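Fibrinogen alpha subunit (Gallus gallus, PDB 1M1J) probably is cleaved by thrombin and, together with the fibrinogen beta and gamma chains, forms monomers that polymerise into the insoluble fibrin matrix of blood clots. Local coordinates at residues V145-K149 with Y179-Q183. Numbering follows the deposited sequence.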
loop_
_atom_site.group_PDB
_atom_site.type_symbol
_atom_site.label_atom_id
_atom_site.label_comp_id
_atom_site.label_asym_id
_atom_site.label_seq_id
_atom_site.Cartn_x
_atom_site.Cartn_y
_atom_site.Cartn_z
ATOM N N VAL D 145 85.733 -31.386 104.614
ATOM C CA VAL D 145 86.598 -30.262 104.948
ATOM C C VAL D 145 86.264 -29.759 106.351
ATOM O O VAL D 145 87.079 -29.099 106.991
ATOM C CB VAL D 145 86.441 -29.101 103.944
ATOM C CG1 VAL D 145 87.175 -27.872 104.444
ATOM C CG2 VAL D 145 87.006 -29.501 102.592
ATOM N N VAL D 146 85.065 -30.068 106.832
ATOM C CA VAL D 146 84.661 -29.646 108.173
ATOM C C VAL D 146 85.242 -30.593 109.218
ATOM O O VAL D 146 85.858 -30.156 110.191
ATOM C CB VAL D 146 83.105 -29.608 108.316
ATOM C CG1 VAL D 146 82.692 -29.642 109.794
ATOM C CG2 VAL D 146 82.567 -28.342 107.675
ATOM N N GLU D 147 85.038 -31.888 109.008
ATOM C CA GLU D 147 85.533 -32.907 109.918
ATOM C C GLU D 147 87.052 -32.869 109.989
ATOM O O GLU D 147 87.636 -33.083 111.049
ATOM C CB GLU D 147 85.087 -34.287 109.443
ATOM C CG GLU D 147 85.493 -35.431 110.353
ATOM C CD GLU D 147 84.981 -36.766 109.843
ATOM O OE1 GLU D 147 85.123 -37.785 110.553
ATOM O OE2 GLU D 147 84.431 -36.793 108.722
ATOM N N MET D 148 87.678 -32.586 108.851
ATOM C CA MET D 148 89.128 -32.532 108.750
ATOM C C MET D 148 89.715 -31.369 109.542
ATOM O O MET D 148 90.630 -31.562 110.336
ATOM C CB MET D 148 89.541 -32.420 107.281
ATOM C CG MET D 148 90.974 -32.833 106.990
ATOM S SD MET D 148 91.261 -34.611 107.129
ATOM C CE MET D 148 91.653 -34.741 108.828
ATOM N N LYS D 149 89.191 -30.163 109.335
ATOM C CA LYS D 149 89.691 -28.990 110.049
ATOM C C LYS D 149 89.645 -29.233 111.553
ATOM O O LYS D 149 90.411 -28.642 112.311
ATOM C CB LYS D 149 88.868 -27.749 109.698
ATOM C CG LYS D 149 89.425 -26.461 110.285
ATOM C CD LYS D 149 88.772 -25.225 109.676
ATOM C CE LYS D 149 89.377 -23.935 110.235
ATOM N NZ LYS D 149 90.837 -23.795 109.953
ATOM N N TYR D 179 93.262 -24.517 105.068
ATOM C CA TYR D 179 91.829 -24.702 104.942
ATOM C C TYR D 179 91.058 -23.550 104.331
ATOM O O TYR D 179 90.134 -23.778 103.552
ATOM C CB TYR D 179 91.243 -25.063 106.296
ATOM C CG TYR D 179 91.545 -26.486 106.659
ATOM C CD1 TYR D 179 90.869 -27.533 106.038
ATOM C CD2 TYR D 179 92.540 -26.793 107.582
ATOM C CE1 TYR D 179 91.176 -28.857 106.328
ATOM C CE2 TYR D 179 92.858 -28.110 107.879
ATOM C CZ TYR D 179 92.173 -29.140 107.249
ATOM O OH TYR D 179 92.483 -30.451 107.537
ATOM N N ASP D 180 91.416 -22.315 104.666
ATOM C CA ASP D 180 90.688 -21.187 104.097
ATOM C C ASP D 180 90.956 -21.075 102.597
ATOM O O ASP D 180 90.168 -20.484 101.852
ATOM C CB ASP D 180 91.045 -19.875 104.814
ATOM C CG ASP D 180 92.510 -19.522 104.706
ATOM O OD1 ASP D 180 93.031 -19.451 103.570
ATOM O OD2 ASP D 180 93.135 -19.300 105.765
ATOM N N ASN D 181 92.065 -21.660 102.157
ATOM C CA ASN D 181 92.414 -21.641 100.746
ATOM C C ASN D 181 91.593 -22.728 100.049
ATOM O O ASN D 181 91.185 -22.584 98.894
ATOM C CB ASN D 181 93.909 -21.901 100.576
ATOM C CG ASN D 181 94.397 -21.591 99.177
ATOM O OD1 ASN D 181 95.599 -21.586 98.916
ATOM N ND2 ASN D 181 93.465 -21.330 98.267
ATOM N N ILE D 182 91.352 -23.823 100.764
ATOM C CA ILE D 182 90.554 -24.912 100.226
ATOM C C ILE D 182 89.128 -24.412 100.134
ATOM O O ILE D 182 88.472 -24.560 99.106
ATOM C CB ILE D 182 90.553 -26.136 101.155
ATOM C CG1 ILE D 182 91.958 -26.720 101.253
ATOM C CG2 ILE D 182 89.561 -27.165 100.653
ATOM C CD1 ILE D 182 92.589 -26.983 99.913
ATOM N N GLN D 183 88.655 -23.815 101.225
ATOM C CA GLN D 183 87.298 -23.291 101.280
ATOM C C GLN D 183 87.109 -22.218 100.218
ATOM O O GLN D 183 85.986 -21.921 99.809
ATOM C CB GLN D 183 87.004 -22.717 102.665
ATOM C CG GLN D 183 85.529 -22.445 102.903
ATOM C CD GLN D 183 84.670 -23.700 102.788
ATOM O OE1 GLN D 183 84.666 -24.560 103.679
ATOM N NE2 GLN D 183 83.940 -23.813 101.679
#
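The hydroxyl of Tyr179 is held by a weak hydrogen bond to Glu152 of helix 82-160, and its ring lies against Lys149 of the same helix. Tyrosine suits this place because its flat, largely apolar ring can lie against the opposite helix backbone while its hydroxyl keeps a polar partner. Lys149 CA lies over one ring face, 4.0 Å from the centroid and 19° off the normal, as a CH-pi contact. The two side chains run alongside each other, pointing opposite ways. The lysine chain is extended until its last torsion (chi4 61°), where it bends and brings NZ to 3.9 Å from Tyr179 CB; its methylene stem runs beside the ring, and lysine as a whole is partly exposed, as suits a long chain with a charged end. Two other residues meet the ring at its edge: Val145, whose CG1 is 4.0 Å from Tyr179 CD1, and Met148, whose CG, near the ring plane, is 3.9 Å from Tyr179 CZ. Val145's second branch, CG2, touches Ile182 CG2 at 4.0 Å, so one compact, forked residue serves two neighbours in this mostly buried contact. The segment axes run antiparallel at 177° and 11.4 Å apart, as helix 178-191 folds back along helix 82-160, consistent with a fourth strand on the three-chain coiled coil, with side chains of two other protein chains packing around the pair.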